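Local coordinates for tumor necrosis factor receptor superfamily member 11B (Mus musculus, PDB 4E4D), which acts as a soluble decoy receptor for the cytokine RANKL and thereby restrains osteoclast formation and activation, its cysteine-rich ligand-binding region being the part in this chain, at residues 18-28 and 33-44; 99-110 and 113-124. All coordinates share one frame; numbering follows the deposited sequence.

From the N terminus, the chain first enters interaction 1, where residues 18-28 meet 33-44 within the first TNFR cysteine-rich repeat, closing a loop over residues 29-32. Cys-20 of strand 20-21 is bonded to Cys-33 in the loop of the hairpin 27-31/40-43, and Cys-23, just before the hairpin, to Cys-41 in its second strand; Cys-44 then opens the second repeat. Interaction 2 follows in series in the third repeat, where 99-110 meet 113-124 through the hairpin 107-111/120-123, closing a loop over residues 111-112 and ending at Cys-124 of the fourth repeat. The two loops neither nest nor cross. The centres of interactions 1 and 2 lie about 51 Å apart, with the second repeat between them.

Interaction 1 of 2, residues 18-28 and 33-44; sequences LLCDKCAPGTY and CTVRRKTLCVPC
The carbonyl oxygen of Asp-21 accepts a hydrogen bond from Thr-39, whose OG1 lies 2.6 Å from Asp-21 O. In this first cysteine-rich repeat of the TNF receptor fold, the bond falls between the two disulfides that cross the contact. The hydroxyl arrives in the carbonyl plane on a lone pair, with OG1 beside the backbone N of its own residue (chi1 -66°), while the methyl CG2 of Thr-39 is left to pack 3.9 Å from Cys-23 SG. One disulfide joins Cys-20 to Cys-33. The other joins Cys-23 to Cys-41, with its C-S-S-C torsion close to a right angle at -92°. At the solvent side, the extended Lys-38 chain passes Asp-21 with Lys-38 CE 3.3 Å from Asp-21 OD1; the opposite charges are near each other but do not form a salt bridge.

Beyond the type II turn from Ala-24 to Thr-27, the segments become an antiparallel hairpin. Tyr-28 and Val-42 exchange backbone hydrogen bonds in both directions, and Cys-44 N donates to Gly-26 O at 2.8 Å. Inside the turn, both the backbone N and OG1 of Thr-27 reach Ala-24 O from the same face of its plane, which ties the threonine side chain to the turn. Gly-26, with its positive phi, allows the bend. Cys-44 begins the second repeat and is disulfide-bonded there to Cys-59, and Thr-27 O accepts from His-54 of that repeat. On the hairpin face that carries Tyr-28 and Val-42, these two side chains run alongside each other in a common direction, Val-42 CB sitting over one face of the phenol ring, 4.2 Å from its centroid, in a CH-pi contact, while Pro-43 O lies at the ring edge, 3.5 Å from Tyr-28 CE2.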
loop_
_atom_site.group_PDB
_atom_site.type_symbol
_atom_site.label_atom_id
_atom_site.label_comp_id
_atom_site.label_asym_id
_atom_site.label_seq_id
_atom_site.Cartn_x
_atom_site.Cartn_y
_atom_site.Cartn_z
ATOM N N LEU B 18 -40.304 14.877 15.353
ATOM C CA LEU B 18 -40.299 15.437 16.700
ATOM C C LEU B 18 -38.884 15.456 17.260
ATOM O O LEU B 18 -38.026 14.686 16.828
ATOM C CB LEU B 18 -41.207 14.627 17.627
ATOM C CG LEU B 18 -40.701 13.245 18.054
ATOM C CD1 LEU B 18 -41.532 12.719 19.213
ATOM C CD2 LEU B 18 -40.729 12.259 16.897
ATOM N N LEU B 19 -38.647 16.334 18.228
ATOM C CA LEU B 19 -37.334 16.436 18.852
ATOM C C LEU B 19 -37.250 15.537 20.082
ATOM O O LEU B 19 -38.272 15.146 20.646
ATOM C CB LEU B 19 -37.013 17.891 19.217
ATOM C CG LEU B 19 -37.978 18.639 20.140
ATOM C CD1 LEU B 19 -37.784 18.248 21.599
ATOM C CD2 LEU B 19 -37.807 20.138 19.965
ATOM N N CYS B 20 -36.030 15.205 20.488
ATOM C CA CYS B 20 -35.821 14.341 21.641
ATOM C C CYS B 20 -34.371 14.388 22.115
ATOM O O CYS B 20 -33.479 14.814 21.381
ATOM C CB CYS B 20 -36.228 12.904 21.308
ATOM S SG CYS B 20 -35.446 12.230 19.826
ATOM N N ASP B 21 -34.149 13.945 23.348
ATOM C CA ASP B 21 -32.850 14.072 24.000
ATOM C C ASP B 21 -31.765 13.207 23.367
ATOM O O ASP B 21 -32.011 12.068 22.969
ATOM C CB ASP B 21 -32.979 13.723 25.483
ATOM C CG ASP B 21 -33.859 14.701 26.233
ATOM O OD1 ASP B 21 -35.098 14.560 26.163
ATOM O OD2 ASP B 21 -33.312 15.609 26.895
ATOM N N LYS B 22 -30.563 13.766 23.283
ATOM C CA LYS B 22 -29.390 13.013 22.865
ATOM C C LYS B 22 -28.943 12.120 24.014
ATOM O O LYS B 22 -29.424 12.258 25.139
ATOM C CB LYS B 22 -28.249 13.959 22.485
ATOM C CG LYS B 22 -28.542 14.869 21.304
ATOM C CD LYS B 22 -27.299 15.646 20.898
ATOM C CE LYS B 22 -27.564 16.559 19.712
ATOM N NZ LYS B 22 -26.321 17.236 19.244
ATOM N N CYS B 23 -28.020 11.206 23.732
ATOM C CA CYS B 23 -27.470 10.342 24.767
ATOM C C CYS B 23 -26.276 11.004 25.440
ATOM O O CYS B 23 -25.408 11.567 24.776
ATOM C CB CYS B 23 -27.067 8.986 24.184
ATOM S SG CYS B 23 -28.463 7.880 23.877
ATOM N N ALA B 24 -26.247 10.938 26.766
ATOM C CA ALA B 24 -25.178 11.551 27.542
ATOM C C ALA B 24 -23.889 10.752 27.398
ATOM O O ALA B 24 -23.913 9.599 26.969
ATOM C CB ALA B 24 -25.581 11.640 29.005
ATOM N N PRO B 25 -22.753 11.368 27.755
ATOM C CA PRO B 25 -21.483 10.640 27.745
ATOM C C PRO B 25 -21.546 9.422 28.658
ATOM O O PRO B 25 -22.206 9.467 29.696
ATOM C CB PRO B 25 -20.486 11.668 28.287
ATOM C CG PRO B 25 -21.112 12.991 28.013
ATOM C CD PRO B 25 -22.583 12.775 28.154
ATOM N N GLY B 26 -20.868 8.347 28.270
ATOM C CA GLY B 26 -20.902 7.110 29.025
ATOM C C GLY B 26 -21.978 6.157 28.544
ATOM O O GLY B 26 -22.081 5.035 29.039
ATOM N N THR B 27 -22.781 6.598 27.581
ATOM C CA THR B 27 -23.863 5.772 27.057
ATOM C C THR B 27 -23.933 5.862 25.538
ATOM O O THR B 27 -23.335 6.752 24.932
ATOM C CB THR B 27 -25.233 6.204 27.627
ATOM O OG1 THR B 27 -25.615 7.465 27.063
ATOM C CG2 THR B 27 -25.176 6.325 29.141
ATOM N N TYR B 28 -24.666 4.934 24.931
ATOM C CA TYR B 28 -24.914 4.963 23.495
ATOM C C TYR B 28 -26.410 4.844 23.235
ATOM O O TYR B 28 -27.152 4.324 24.067
ATOM C CB TYR B 28 -24.167 3.827 22.792
ATOM C CG TYR B 28 -24.687 2.448 23.133
ATOM C CD1 TYR B 28 -25.698 1.860 22.381
ATOM C CD2 TYR B 28 -24.168 1.734 24.206
ATOM C CE1 TYR B 28 -26.177 0.601 22.689
ATOM C CE2 TYR B 28 -24.642 0.472 24.520
ATOM C CZ TYR B 28 -25.646 -0.088 23.759
ATOM O OH TYR B 28 -26.121 -1.342 24.068
ATOM N N CYS B 33 -36.244 8.145 20.395
ATOM C CA CYS B 33 -37.394 8.569 21.172
ATOM C C CYS B 33 -38.670 8.387 20.365
ATOM O O CYS B 33 -38.753 8.814 19.213
ATOM C CB CYS B 33 -37.256 10.034 21.569
ATOM S SG CYS B 33 -37.141 11.161 20.161
ATOM N N THR B 34 -39.660 7.747 20.973
ATOM C CA THR B 34 -40.970 7.618 20.356
ATOM C C THR B 34 -41.908 8.629 20.996
ATOM O O THR B 34 -41.594 9.206 22.036
ATOM C CB THR B 34 -41.545 6.200 20.529
ATOM O OG1 THR B 34 -41.793 5.942 21.916
ATOM C CG2 THR B 34 -40.576 5.162 19.986
ATOM N N VAL B 35 -43.058 8.849 20.369
ATOM C CA VAL B 35 -44.054 9.760 20.915
ATOM C C VAL B 35 -44.369 9.392 22.362
ATOM O O VAL B 35 -44.797 10.235 23.150
ATOM C CB VAL B 35 -45.353 9.729 20.090
ATOM C CG1 VAL B 35 -45.977 8.342 20.133
ATOM C CG2 VAL B 35 -46.333 10.780 20.594
ATOM N N ARG B 36 -44.141 8.128 22.709
ATOM C CA ARG B 36 -44.482 7.619 24.031
ATOM C C ARG B 36 -43.269 7.568 24.961
ATOM O O ARG B 36 -43.387 7.837 26.157
ATOM C CB ARG B 36 -45.093 6.222 23.902
ATOM C CG ARG B 36 -45.992 5.819 25.059
ATOM C CD ARG B 36 -46.538 4.406 24.881
ATOM N NE ARG B 36 -45.514 3.384 25.098
ATOM C CZ ARG B 36 -44.729 2.874 24.151
ATOM N NH1 ARG B 36 -44.829 3.278 22.889
ATOM N NH2 ARG B 36 -43.831 1.951 24.467
ATOM N N ARG B 37 -42.106 7.223 24.413
ATOM C CA ARG B 37 -40.907 7.034 25.227
ATOM C C ARG B 37 -39.810 8.053 24.934
ATOM O O ARG B 37 -39.715 8.589 23.830
ATOM C CB ARG B 37 -40.340 5.629 25.027
ATOM C CG ARG B 37 -41.266 4.516 25.472
ATOM C CD ARG B 37 -40.511 3.209 25.608
ATOM N NE ARG B 37 -39.498 3.281 26.657
ATOM C CZ ARG B 37 -38.622 2.318 26.924
ATOM N NH1 ARG B 37 -38.624 1.196 26.216
ATOM N NH2 ARG B 37 -37.738 2.480 27.899
ATOM N N LYS B 38 -38.979 8.299 25.942
ATOM C CA LYS B 38 -37.827 9.179 25.809
ATOM C C LYS B 38 -36.671 8.394 25.196
ATOM O O LYS B 38 -36.668 7.164 25.232
ATOM C CB LYS B 38 -37.432 9.720 27.185
ATOM C CG LYS B 38 -36.318 10.753 27.172
ATOM C CD LYS B 38 -36.010 11.241 28.582
ATOM C CE LYS B 38 -34.893 12.274 28.589
ATOM N NZ LYS B 38 -34.597 12.770 29.963
ATOM N N THR B 39 -35.696 9.100 24.635
ATOM C CA THR B 39 -34.550 8.447 24.009
ATOM C C THR B 39 -33.951 7.409 24.950
ATOM O O THR B 39 -33.590 7.723 26.084
ATOM C CB THR B 39 -33.452 9.459 23.625
ATOM O OG1 THR B 39 -33.937 10.334 22.600
ATOM C CG2 THR B 39 -32.211 8.738 23.116
ATOM N N LEU B 40 -33.852 6.172 24.476
ATOM C CA LEU B 40 -33.274 5.097 25.270
ATOM C C LEU B 40 -31.756 5.104 25.149
ATOM O O LEU B 40 -31.210 4.984 24.053
ATOM C CB LEU B 40 -33.821 3.742 24.821
ATOM C CG LEU B 40 -33.253 2.534 25.571
ATOM C CD1 LEU B 40 -33.646 2.575 27.039
ATOM C CD2 LEU B 40 -33.711 1.236 24.928
ATOM N N CYS B 41 -31.080 5.242 26.283
ATOM C CA CYS B 41 -29.625 5.281 26.305
ATOM C C CYS B 41 -29.080 4.227 27.258
ATOM O O CYS B 41 -29.549 4.093 28.388
ATOM C CB CYS B 41 -29.139 6.672 26.709
ATOM S SG CYS B 41 -29.621 7.973 25.548
ATOM N N VAL B 42 -28.089 3.478 26.788
ATOM C CA VAL B 42 -27.518 2.381 27.557
ATOM C C VAL B 42 -26.033 2.623 27.795
ATOM O O VAL B 42 -25.321 3.047 26.886
ATOM C CB VAL B 42 -27.707 1.046 26.813
ATOM C CG1 VAL B 42 -27.017 -0.094 27.548
ATOM C CG2 VAL B 42 -29.187 0.753 26.635
ATOM N N PRO B 43 -25.556 2.358 29.021
ATOM C CA PRO B 43 -24.136 2.565 29.325
ATOM C C PRO B 43 -23.214 1.851 28.340
ATOM O O PRO B 43 -23.545 0.762 27.868
ATOM C CB PRO B 43 -23.984 1.978 30.737
ATOM C CG PRO B 43 -25.219 1.160 30.970
ATOM C CD PRO B 43 -26.289 1.830 30.183
ATOM N N CYS B 44 -22.075 2.466 28.034
ATOM C CA CYS B 44 -21.113 1.883 27.105
ATOM C C CYS B 44 -20.623 0.536 27.616
ATOM O O CYS B 44 -20.351 0.384 28.805
ATOM C CB CYS B 44 -19.915 2.818 26.918
ATOM S SG CYS B 44 -20.261 4.312 25.967
#

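Interaction 2 of 2, residues 99-110 and 113-124; sequences KHRSCPPGSGVV and GTPERNTVCKKC
His-100, Arg-101, Asn-118 and Thr-119 interlock at the end of this contact remote from the hairpin. The side chains of His-100 and Asn-118 run antiparallel alongside one another, the imidazole and amide planes 29° apart, with Asn-118 OD1 at the ring edge. Gly-113 CA covers one face of the same ring, 3.5 Å from His-100 CD2. The Thr-119 side chain stands roughly perpendicular to that of His-100 and sets its CG2 3.5 Å from His-100 CB.

The Asn-118 side chain, with CG anti to its own N (chi1 -162°), reaches over to the opposite backbone. There OD1 accepts from Arg-101 N at 2.9 Å, in the carbonyl plane and on a lone pair. Thr-119 N also donates to this oxygen, from above the amide plane, so two backbone N-H groups hold the amide in place. The Arg-101 side chain crosses that of Asn-118 nearly perpendicularly, and its guanidinium is modelled with one face against Asn-118 ND2; this overlap is doubtful, because the arginine tip is modelled too close to Thr-119 O, and it is not a hydrogen bond. A weak hydrogen bond from Thr-119 OG1 to Arg-101 O adds a further link.

Farther along, Cys-103 and Cys-121 form a disulfide, and Cys-121 SG is 3.9 Å from Val-109 CG1. Beyond it, Val-110 N gives a nearly straight bond to Val-120 O at 3.0 Å, and the two valines meet through their CG1 methyls. A type II turn from Pro-104 to Ser-107 precedes the hairpin, and Cys-124, disulfide-bonded to Cys-139, begins the fourth repeat. The result is a short, loosely bonded hairpin tied by the Cys-103 to Cys-121 disulfide, as in the cysteine-rich repeats of TNF receptors.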
loop_
_atom_site.group_PDB
_atom_site.type_symbol
_atom_site.label_atom_id
_atom_site.label_comp_id
_atom_site.label_asym_id
_atom_site.label_seq_id
_atom_site.Cartn_x
_atom_site.Cartn_y
_atom_site.Cartn_z
ATOM N N LYS B 99 13.981 10.208 21.638
ATOM C CA LYS B 99 14.621 11.131 22.564
ATOM C C LYS B 99 14.571 12.544 22.000
ATOM O O LYS B 99 14.515 12.732 20.784
ATOM C CB LYS B 99 16.078 10.732 22.796
ATOM C CG LYS B 99 16.273 9.334 23.355
ATOM C CD LYS B 99 17.754 9.029 23.520
ATOM C CE LYS B 99 17.996 7.608 23.997
ATOM N NZ LYS B 99 19.454 7.322 24.143
ATOM N N HIS B 100 14.596 13.537 22.882
ATOM C CA HIS B 100 14.594 14.929 22.453
ATOM C C HIS B 100 15.900 15.273 21.743
ATOM O O HIS B 100 16.965 14.767 22.099
ATOM C CB HIS B 100 14.389 15.861 23.646
ATOM C CG HIS B 100 13.054 15.711 24.306
ATOM N ND1 HIS B 100 12.904 15.178 25.568
ATOM C CD2 HIS B 100 11.807 16.022 23.878
ATOM C CE1 HIS B 100 11.622 15.170 25.891
ATOM N NE2 HIS B 100 10.936 15.675 24.883
ATOM N N ARG B 101 15.810 16.138 20.737
ATOM C CA ARG B 101 16.972 16.539 19.952
ATOM C C ARG B 101 18.102 17.011 20.857
ATOM O O ARG B 101 17.860 17.552 21.937
ATOM C CB ARG B 101 16.589 17.655 18.977
ATOM C CG ARG B 101 17.715 18.084 18.048
ATOM C CD ARG B 101 17.301 19.245 17.153
ATOM N NE ARG B 101 16.162 18.912 16.298
ATOM C CZ ARG B 101 14.886 19.138 16.605
ATOM N NH1 ARG B 101 14.550 19.705 17.757
ATOM N NH2 ARG B 101 13.934 18.794 15.749
ATOM N N SER B 102 19.337 16.805 20.408
ATOM C CA SER B 102 20.512 17.236 21.158
ATOM C C SER B 102 21.282 18.299 20.383
ATOM O O SER B 102 21.876 18.014 19.345
ATOM C CB SER B 102 21.422 16.042 21.451
ATOM O OG SER B 102 20.743 15.060 22.213
ATOM N N CYS B 103 21.268 19.524 20.897
ATOM C CA CYS B 103 21.957 20.635 20.251
ATOM C C CYS B 103 23.450 20.343 20.111
ATOM O O CYS B 103 24.108 19.990 21.090
ATOM C CB CYS B 103 21.757 21.923 21.053
ATOM S SG CYS B 103 20.037 22.472 21.167
ATOM N N PRO B 104 23.991 20.495 18.891
ATOM C CA PRO B 104 25.413 20.236 18.636
ATOM C C PRO B 104 26.316 21.287 19.273
ATOM O O PRO B 104 25.814 22.262 19.833
ATOM C CB PRO B 104 25.510 20.312 17.110
ATOM C CG PRO B 104 24.407 21.221 16.711
ATOM C CD PRO B 104 23.290 20.956 17.680
ATOM N N PRO B 105 27.640 21.088 19.192
ATOM C CA PRO B 105 28.599 22.056 19.737
ATOM C C PRO B 105 28.404 23.443 19.135
ATOM O O PRO B 105 28.617 23.629 17.937
ATOM C CB PRO B 105 29.957 21.475 19.326
ATOM C CG PRO B 105 29.708 20.020 19.136
ATOM C CD PRO B 105 28.313 19.919 18.600
ATOM N N GLY B 106 27.994 24.400 19.962
ATOM C CA GLY B 106 27.748 25.755 19.504
ATOM C C GLY B 106 26.268 26.092 19.485
ATOM O O GLY B 106 25.869 27.144 18.984
ATOM N N SER B 107 25.452 25.195 20.029
ATOM C CA SER B 107 24.011 25.411 20.093
ATOM C C SER B 107 23.470 24.996 21.455
ATOM O O SER B 107 23.929 24.017 22.044
ATOM C CB SER B 107 23.306 24.624 18.989
ATOM O OG SER B 107 21.897 24.741 19.102
ATOM N N GLY B 108 22.491 25.746 21.952
ATOM C CA GLY B 108 21.889 25.465 23.241
ATOM C C GLY B 108 20.376 25.499 23.173
ATOM O O GLY B 108 19.794 26.407 22.580
ATOM N N VAL B 109 19.738 24.503 23.780
ATOM C CA VAL B 109 18.283 24.415 23.785
ATOM C C VAL B 109 17.666 25.682 24.372
ATOM O O VAL B 109 18.186 26.250 25.334
ATOM C CB VAL B 109 17.787 23.195 24.591
ATOM C CG1 VAL B 109 18.279 21.900 23.960
ATOM C CG2 VAL B 109 18.231 23.290 26.045
ATOM N N VAL B 110 16.560 26.123 23.781
ATOM C CA VAL B 110 15.851 27.304 24.262
ATOM C C VAL B 110 14.480 26.930 24.822
ATOM O O VAL B 110 13.986 27.567 25.751
ATOM C CB VAL B 110 15.681 28.360 23.148
ATOM C CG1 VAL B 110 14.769 27.841 22.044
ATOM C CG2 VAL B 110 15.138 29.660 23.724
ATOM N N GLY B 113 11.372 20.020 26.098
ATOM C CA GLY B 113 10.696 19.034 25.275
ATOM C C GLY B 113 9.518 18.386 25.974
ATOM O O GLY B 113 9.689 17.592 26.900
ATOM N N THR B 114 8.315 18.731 25.528
ATOM C CA THR B 114 7.094 18.139 26.058
ATOM C C THR B 114 6.970 16.708 25.547
ATOM O O THR B 114 7.483 16.385 24.477
ATOM C CB THR B 114 5.857 18.948 25.614
ATOM O OG1 THR B 114 6.068 20.338 25.892
ATOM C CG2 THR B 114 4.603 18.479 26.335
ATOM N N PRO B 115 6.295 15.835 26.311
ATOM C CA PRO B 115 6.067 14.468 25.830
ATOM C C PRO B 115 5.287 14.398 24.514
ATOM O O PRO B 115 5.102 13.302 23.981
ATOM C CB PRO B 115 5.262 13.832 26.965
ATOM C CG PRO B 115 5.684 14.578 28.180
ATOM C CD PRO B 115 5.920 15.989 27.729
ATOM N N GLU B 116 4.840 15.541 24.002
ATOM C CA GLU B 116 4.140 15.590 22.722
ATOM C C GLU B 116 4.871 16.460 21.700
ATOM O O GLU B 116 4.435 16.574 20.554
ATOM C CB GLU B 116 2.714 16.116 22.913
ATOM C CG GLU B 116 1.764 15.136 23.588
ATOM C CD GLU B 116 2.112 14.877 25.043
ATOM O OE1 GLU B 116 2.784 15.730 25.662
ATOM O OE2 GLU B 116 1.710 13.817 25.570
ATOM N N ARG B 117 5.978 17.072 22.109
ATOM C CA ARG B 117 6.732 17.949 21.219
ATOM C C ARG B 117 8.234 17.852 21.468
ATOM O O ARG B 117 8.678 17.656 22.599
ATOM C CB ARG B 117 6.270 19.398 21.382
ATOM C CG ARG B 117 4.784 19.600 21.139
ATOM C CD ARG B 117 4.426 21.073 21.040
ATOM N NE ARG B 117 2.986 21.277 20.899
ATOM C CZ ARG B 117 2.311 21.134 19.760
ATOM N NH1 ARG B 117 2.934 20.779 18.644
ATOM N NH2 ARG B 117 1.003 21.344 19.739
ATOM N N ASN B 118 9.010 17.997 20.399
ATOM C CA ASN B 118 10.461 17.898 20.483
ATOM C C ASN B 118 11.079 19.211 20.956
ATOM O O ASN B 118 10.442 20.263 20.892
ATOM C CB ASN B 118 11.032 17.502 19.121
ATOM C CG ASN B 118 12.444 16.959 19.214
ATOM O OD1 ASN B 118 12.984 16.782 20.306
ATOM N ND2 ASN B 118 13.047 16.681 18.064
ATOM N N THR B 119 12.318 19.146 21.435
ATOM C CA THR B 119 13.005 20.334 21.931
ATOM C C THR B 119 13.405 21.262 20.790
ATOM O O THR B 119 13.824 20.810 19.724
ATOM C CB THR B 119 14.270 19.964 22.730
ATOM O OG1 THR B 119 15.081 19.065 21.962
ATOM C CG2 THR B 119 13.897 19.310 24.049
ATOM N N VAL B 120 13.271 22.564 21.024
ATOM C CA VAL B 120 13.645 23.567 20.035
ATOM C C VAL B 120 15.008 24.157 20.373
ATOM O O VAL B 120 15.214 24.679 21.469
ATOM C CB VAL B 120 12.611 24.707 19.975
ATOM C CG1 VAL B 120 13.002 25.725 18.914
ATOM C CG2 VAL B 120 11.221 24.150 19.702
ATOM N N CYS B 121 15.938 24.068 19.427
ATOM C CA CYS B 121 17.277 24.613 19.617
ATOM C C CYS B 121 17.428 25.929 18.867
ATOM O O CYS B 121 16.588 26.284 18.040
ATOM C CB CYS B 121 18.333 23.616 19.137
ATOM S SG CYS B 121 18.376 22.066 20.070
ATOM N N LYS B 122 18.503 26.650 19.162
ATOM C CA LYS B 122 18.770 27.930 18.520
ATOM C C LYS B 122 20.182 28.398 18.848
ATOM O O LYS B 122 20.692 28.143 19.938
ATOM C CB LYS B 122 17.753 28.977 18.979
ATOM C CG LYS B 122 17.969 30.355 18.379
ATOM C CD LYS B 122 16.947 31.355 18.895
ATOM C CE LYS B 122 17.165 32.737 18.299
ATOM N NZ LYS B 122 18.478 33.324 18.685
ATOM N N LYS B 123 20.812 29.083 17.898
ATOM C CA LYS B 123 22.167 29.582 18.092
ATOM C C LYS B 123 22.193 30.680 19.151
ATOM O O LYS B 123 21.239 31.444 19.292
ATOM C CB LYS B 123 22.738 30.108 16.775
ATOM C CG LYS B 123 22.899 29.042 15.700
ATOM C CD LYS B 123 23.514 29.608 14.426
ATOM C CE LYS B 123 24.935 30.113 14.648
ATOM N NZ LYS B 123 25.879 29.030 15.045
ATOM N N CYS B 124 23.295 30.751 19.891
ATOM C CA CYS B 124 23.436 31.721 20.968
ATOM C C CYS B 124 23.783 33.098 20.413
ATOM O O CYS B 124 24.373 33.205 19.338
ATOM C CB CYS B 124 24.528 31.271 21.940
ATOM S SG CYS B 124 24.435 29.529 22.422
#